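Succinate dehydrogenase subunit A (Mycolicibacterium smegmatis MC2 51, PDB 6LUM) probably oxidises succinate to fumarate as the FAD-bearing flavoprotein subunit of succinate dehydrogenase, passing the electrons on to its partner subunits. Local coordinates at residues W438-L443 with L505-I509; L443-E449 with R491-K497. All coordinates share one frame; numbering follows the deposited sequence.

Contact 1 of 2, residues W438-L443 with L505-I509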
loop_
_atom_site.group_PDB
_atom_site.type_symbol
_atom_site.label_atom_id
_atom_site.label_comp_id
_atom_site.label_asym_id
_atom_site.label_seq_id
_atom_site.Cartn_x
_atom_site.Cartn_y
_atom_site.Cartn_z
ATOM N N TRP D 438 33.817 36.599 -0.737
ATOM C CA TRP D 438 34.829 35.958 0.093
ATOM C C TRP D 438 35.474 34.784 -0.633
ATOM O O TRP D 438 36.704 34.686 -0.709
ATOM C CB TRP D 438 34.159 35.519 1.393
ATOM C CG TRP D 438 34.971 34.775 2.378
ATOM C CD1 TRP D 438 36.322 34.765 2.503
ATOM C CD2 TRP D 438 34.463 33.935 3.412
ATOM N NE1 TRP D 438 36.690 33.958 3.549
ATOM C CE2 TRP D 438 35.561 33.438 4.123
ATOM C CE3 TRP D 438 33.180 33.551 3.801
ATOM C CZ2 TRP D 438 35.416 32.577 5.200
ATOM C CZ3 TRP D 438 33.039 32.702 4.863
ATOM C CH2 TRP D 438 34.148 32.221 5.553
ATOM N N VAL D 439 34.658 33.886 -1.177
ATOM C CA VAL D 439 35.192 32.777 -1.958
ATOM C C VAL D 439 35.991 33.295 -3.146
ATOM O O VAL D 439 37.110 32.833 -3.412
ATOM C CB VAL D 439 34.054 31.848 -2.409
ATOM C CG1 VAL D 439 34.547 30.900 -3.471
ATOM C CG2 VAL D 439 33.497 31.092 -1.228
ATOM N N GLY D 440 35.445 34.274 -3.870
ATOM C CA GLY D 440 36.136 34.780 -5.041
ATOM C C GLY D 440 37.494 35.366 -4.718
ATOM O O GLY D 440 38.476 35.101 -5.412
ATOM N N ASP D 441 37.577 36.166 -3.656
ATOM C CA ASP D 441 38.840 36.832 -3.386
ATOM C C ASP D 441 39.836 35.937 -2.671
ATOM O O ASP D 441 41.040 36.191 -2.754
ATOM C CB ASP D 441 38.616 38.135 -2.605
ATOM C CG ASP D 441 38.312 37.921 -1.125
ATOM O OD1 ASP D 441 38.233 36.776 -0.652
ATOM O OD2 ASP D 441 38.152 38.936 -0.418
ATOM N N ILE D 442 39.378 34.897 -1.976
ATOM C CA ILE D 442 40.348 33.955 -1.437
ATOM C C ILE D 442 40.850 33.029 -2.531
ATOM O O ILE D 442 41.949 32.478 -2.423
ATOM C CB ILE D 442 39.755 33.165 -0.261
ATOM C CG1 ILE D 442 40.866 32.576 0.595
ATOM C CG2 ILE D 442 38.888 32.049 -0.749
ATOM C CD1 ILE D 442 40.348 31.828 1.782
ATOM N N LEU D 443 40.076 32.850 -3.603
ATOM C CA LEU D 443 40.551 32.040 -4.721
ATOM C C LEU D 443 41.492 32.834 -5.619
ATOM O O LEU D 443 42.525 32.324 -6.064
ATOM C CB LEU D 443 39.366 31.508 -5.527
ATOM C CG LEU D 443 38.968 30.051 -5.309
ATOM C CD1 LEU D 443 37.764 29.701 -6.152
ATOM C CD2 LEU D 443 40.122 29.147 -5.638
ATOM N N LEU D 505 40.207 25.019 -1.159
ATOM C CA LEU D 505 39.454 26.210 -0.801
ATOM C C LEU D 505 38.845 26.067 0.581
ATOM O O LEU D 505 39.015 26.932 1.450
ATOM C CB LEU D 505 38.366 26.452 -1.840
ATOM C CG LEU D 505 37.316 27.489 -1.493
ATOM C CD1 LEU D 505 37.876 28.836 -1.773
ATOM C CD2 LEU D 505 36.079 27.259 -2.308
ATOM N N LEU D 506 38.146 24.964 0.810
ATOM C CA LEU D 506 37.457 24.800 2.076
ATOM C C LEU D 506 38.425 24.571 3.221
ATOM O O LEU D 506 38.126 24.956 4.347
ATOM C CB LEU D 506 36.447 23.673 1.967
ATOM C CG LEU D 506 35.344 24.143 1.031
ATOM C CD1 LEU D 506 34.602 22.987 0.451
ATOM C CD2 LEU D 506 34.407 25.064 1.762
ATOM N N GLU D 507 39.596 23.998 2.966
ATOM C CA GLU D 507 40.589 23.910 4.030
ATOM C C GLU D 507 41.056 25.292 4.465
ATOM O O GLU D 507 41.223 25.548 5.663
ATOM C CB GLU D 507 41.768 23.066 3.577
ATOM C CG GLU D 507 41.512 21.582 3.655
ATOM C CD GLU D 507 42.769 20.770 3.445
ATOM O OE1 GLU D 507 43.837 21.384 3.234
ATOM O OE2 GLU D 507 42.688 19.522 3.483
ATOM N N ALA D 508 41.259 26.201 3.512
ATOM C CA ALA D 508 41.609 27.570 3.886
ATOM C C ALA D 508 40.481 28.237 4.667
ATOM O O ALA D 508 40.712 28.904 5.694
ATOM C CB ALA D 508 41.940 28.373 2.637
ATOM N N ILE D 509 39.250 28.055 4.199
ATOM C CA ILE D 509 38.104 28.655 4.874
ATOM C C ILE D 509 37.997 28.152 6.309
ATOM O O ILE D 509 37.715 28.926 7.227
ATOM C CB ILE D 509 36.822 28.384 4.075
ATOM C CG1 ILE D 509 36.778 29.269 2.837
ATOM C CG2 ILE D 509 35.622 28.644 4.916
ATOM C CD1 ILE D 509 35.526 29.113 2.042
#
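The indole of Trp438 is the one aromatic group in this contact, and Ile509 is the residue it meets. Atom CG1 of Ile509 stands 4.1 Å above one face of the indole plane, shifted toward the rim, while its methyl CG2 approaches obliquely and touches the six-membered ring, 3.9 Å from Trp438 CH2. With CG trans to the backbone N (chi1 177°), the Trp438 ring is carried out to the neighbouring helix although its CB does not point there.

Beyond the ring the interface is wholly aliphatic. Leu505 works through both of its methyls. CD1 lies 3.5 Å from Ile442 CG2 and is also bordered by Leu443 CG, whereas CD2 meets Val439 CG1 at 4.1 Å, the two side chains crossing at about a right angle. Ile442 divides its branches between two partners: its CG2 goes to Leu505, and its extended CG1 arm (chi2 178°) ends with CD1 3.9 Å from the methyl of Ala508. Tyr489 flanks the same spot, touching Ile442 and donating a hydrogen bond from its OH to Ala508 O, while Tyr184 of strand 175-185 and Leu165 of strand 162-172 pack on Leu505 and Ile509 respectively.

The axes of the two short segments approach to 10.9 Å and run at 105° to each other. This is a steep helix-helix crossing held by apolar side chains, which sets the C-terminal end of helix 433-443 against the start of helix 503-527 in the helical part of a fumarate reductase/succinate dehydrogenase flavoprotein.

Contact 2 of 2, residues L443-E449 with R491-K497; sequences LSEHGNE and RITVHDK
Leu443 and Val494 bring together two surface loops that join helices of the flavoprotein, the first beginning with an inverse gamma turn centred on Ser444. The apolar part of the contact is Leu443 CD2 against Val494 CG1, 3.7 Å apart, on the side facing helix 503-527.

Two contacts involve the His446 ring. The methyl CG2 of Thr493 sits over its middle, 4.1 Å from the centroid and 10° off the normal, a CH-pi contact. On the same ring, CE1 meets His495 NE2 edge to edge, with the two ring planes nearly parallel.

Charged and polar groups close both ends. At one, Glu449 OE2 forms a salt bridge with Arg491 NH2 (3.4 Å), the carboxylate and guanidinium planes turned 65° apart; Asn448 OD1 lies in the guanidinium plane, at its edge. The bend at chi2 of Glu449 (-80°) turns its carboxylate toward this arginine. At the other end, Lys497 NZ reaches back to two carbonyls through weak hydrogen bonds, Leu443 O at 3.2 Å and Glu445 O at 3.4 Å. Back beside the Glu449-Arg491 pair, a third weak bond runs from Thr493 OG1 to Glu449 O, at 3.3 Å.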
loop_
_atom_site.group_PDB
_atom_site.type_symbol
_atom_site.label_atom_id
_atom_site.label_comp_id
_atom_site.label_asym_id
_atom_site.label_seq_id
_atom_site.Cartn_x
_atom_site.Cartn_y
_atom_site.Cartn_z
ATOM N N LEU D 443 40.076 32.850 -3.603
ATOM C CA LEU D 443 40.551 32.040 -4.721
ATOM C C LEU D 443 41.492 32.834 -5.619
ATOM O O LEU D 443 42.525 32.324 -6.064
ATOM C CB LEU D 443 39.366 31.508 -5.527
ATOM C CG LEU D 443 38.968 30.051 -5.309
ATOM C CD1 LEU D 443 37.764 29.701 -6.152
ATOM C CD2 LEU D 443 40.122 29.147 -5.638
ATOM N N SER D 444 41.152 34.093 -5.891
ATOM C CA SER D 444 41.685 34.830 -7.036
ATOM C C SER D 444 42.867 35.708 -6.634
ATOM O O SER D 444 42.747 36.926 -6.522
ATOM C CB SER D 444 40.576 35.666 -7.668
ATOM O OG SER D 444 39.495 34.854 -8.090
ATOM N N GLU D 445 44.014 35.076 -6.392
ATOM C CA GLU D 445 45.354 35.665 -6.459
ATOM C C GLU D 445 46.313 34.604 -5.948
ATOM O O GLU D 445 45.888 33.545 -5.483
ATOM C CB GLU D 445 45.508 36.974 -5.664
ATOM C CG GLU D 445 45.646 36.853 -4.153
ATOM C CD GLU D 445 47.096 36.828 -3.697
ATOM O OE1 GLU D 445 47.360 36.441 -2.539
ATOM O OE2 GLU D 445 47.976 37.196 -4.500
ATOM N N HIS D 446 47.611 34.894 -6.044
ATOM C CA HIS D 446 48.646 33.915 -5.695
ATOM C C HIS D 446 49.603 34.548 -4.687
ATOM O O HIS D 446 50.579 35.199 -5.068
ATOM C CB HIS D 446 49.378 33.431 -6.937
ATOM C CG HIS D 446 50.383 32.358 -6.659
ATOM N ND1 HIS D 446 50.070 31.017 -6.697
ATOM C CD2 HIS D 446 51.695 32.429 -6.330
ATOM C CE1 HIS D 446 51.147 30.307 -6.408
ATOM N NE2 HIS D 446 52.146 31.140 -6.180
ATOM N N GLY D 447 49.325 34.337 -3.403
ATOM C CA GLY D 447 50.185 34.800 -2.336
ATOM C C GLY D 447 51.444 33.967 -2.233
ATOM O O GLY D 447 51.908 33.368 -3.205
ATOM N N ASN D 448 52.004 33.924 -1.026
ATOM C CA ASN D 448 53.268 33.231 -0.812
ATOM C C ASN D 448 53.313 32.469 0.508
ATOM O O ASN D 448 54.403 32.218 1.028
ATOM C CB ASN D 448 54.437 34.218 -0.891
ATOM C CG ASN D 448 54.319 35.350 0.112
ATOM O OD1 ASN D 448 53.404 35.380 0.928
ATOM N ND2 ASN D 448 55.254 36.288 0.055
ATOM N N GLU D 449 52.164 32.097 1.061
ATOM C CA GLU D 449 52.101 31.328 2.294
ATOM C C GLU D 449 51.409 30.000 2.033
ATOM O O GLU D 449 50.681 29.840 1.052
ATOM C CB GLU D 449 51.359 32.091 3.391
ATOM C CG GLU D 449 51.904 33.468 3.657
ATOM C CD GLU D 449 53.129 33.447 4.526
ATOM O OE1 GLU D 449 53.427 32.382 5.101
ATOM O OE2 GLU D 449 53.794 34.496 4.641
ATOM N N ARG D 491 47.397 36.377 3.218
ATOM C CA ARG D 491 47.974 36.101 1.907
ATOM C C ARG D 491 48.287 34.608 1.800
ATOM O O ARG D 491 49.399 34.164 2.073
ATOM C CB ARG D 491 49.199 36.967 1.703
ATOM C CG ARG D 491 50.206 36.885 2.821
ATOM C CD ARG D 491 51.344 37.832 2.594
ATOM N NE ARG D 491 52.451 37.548 3.493
ATOM C CZ ARG D 491 52.603 38.104 4.685
ATOM N NH1 ARG D 491 51.715 38.984 5.120
ATOM N NH2 ARG D 491 53.644 37.785 5.439
ATOM N N ILE D 492 47.304 33.828 1.366
ATOM C CA ILE D 492 47.507 32.397 1.187
ATOM C C ILE D 492 47.214 32.034 -0.256
ATOM O O ILE D 492 46.734 32.863 -1.033
ATOM C CB ILE D 492 46.628 31.566 2.138
ATOM C CG1 ILE D 492 45.191 32.070 2.096
ATOM C CG2 ILE D 492 47.179 31.586 3.550
ATOM C CD1 ILE D 492 44.214 31.120 2.685
ATOM N N THR D 493 47.485 30.786 -0.617
ATOM C CA THR D 493 47.293 30.314 -1.977
ATOM C C THR D 493 46.405 29.086 -1.971
ATOM O O THR D 493 46.727 28.083 -1.331
ATOM C CB THR D 493 48.628 29.972 -2.639
ATOM O OG1 THR D 493 49.300 28.974 -1.864
ATOM C CG2 THR D 493 49.500 31.191 -2.733
ATOM N N VAL D 494 45.291 29.175 -2.671
ATOM C CA VAL D 494 44.520 28.002 -3.049
ATOM C C VAL D 494 44.998 27.568 -4.423
ATOM O O VAL D 494 44.792 28.279 -5.412
ATOM C CB VAL D 494 43.017 28.310 -3.055
ATOM C CG1 VAL D 494 42.236 27.067 -3.349
ATOM C CG2 VAL D 494 42.601 28.879 -1.725
ATOM N N HIS D 495 45.650 26.413 -4.488
ATOM C CA HIS D 495 46.292 25.977 -5.717
ATOM C C HIS D 495 45.340 25.303 -6.688
ATOM O O HIS D 495 45.748 24.999 -7.811
ATOM C CB HIS D 495 47.433 25.016 -5.405
ATOM C CG HIS D 495 48.749 25.692 -5.194
ATOM N ND1 HIS D 495 49.810 25.073 -4.574
ATOM C CD2 HIS D 495 49.176 26.934 -5.521
ATOM C CE1 HIS D 495 50.836 25.903 -4.528
ATOM N NE2 HIS D 495 50.478 27.039 -5.096
ATOM N N ASP D 496 44.092 25.061 -6.297
ATOM C CA ASP D 496 43.188 24.329 -7.171
ATOM C C ASP D 496 42.583 25.234 -8.237
ATOM O O ASP D 496 42.709 24.965 -9.436
ATOM C CB ASP D 496 42.091 23.660 -6.348
ATOM C CG ASP D 496 41.614 22.368 -6.965
ATOM O OD1 ASP D 496 41.970 22.102 -8.128
ATOM O OD2 ASP D 496 40.885 21.613 -6.292
ATOM N N LYS D 497 41.888 26.289 -7.818
ATOM C CA LYS D 497 41.261 27.249 -8.723
ATOM C C LYS D 497 40.094 26.632 -9.480
ATOM O O LYS D 497 39.378 27.335 -10.198
ATOM C CB LYS D 497 42.278 27.819 -9.715
ATOM C CG LYS D 497 42.785 29.202 -9.378
ATOM C CD LYS D 497 43.640 29.162 -8.142
ATOM C CE LYS D 497 44.365 30.464 -7.929
ATOM N NZ LYS D 497 45.031 30.493 -6.605
#

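How the contacts relate
Both contacts lie toward the periphery of the chain, their centres 9 Å apart, and Leu443 belongs to each. Along the sequence contact 2 is nested inside contact 1: helix 433-443 leads into the loop 443-449, helices 451-465 and 472-488 follow, and the loop 491-497 returns the chain to helix 503-527. The two are packed directly together, since Ala508 CB lies 3.6 Å from Ile492 CD1 and Leu505 N lies as close to Val494 CG1. The helix crossing therefore continues into the loop pairing, closing a helical excursion on itself, beside which Glu507 and Asp496 approach subunit B.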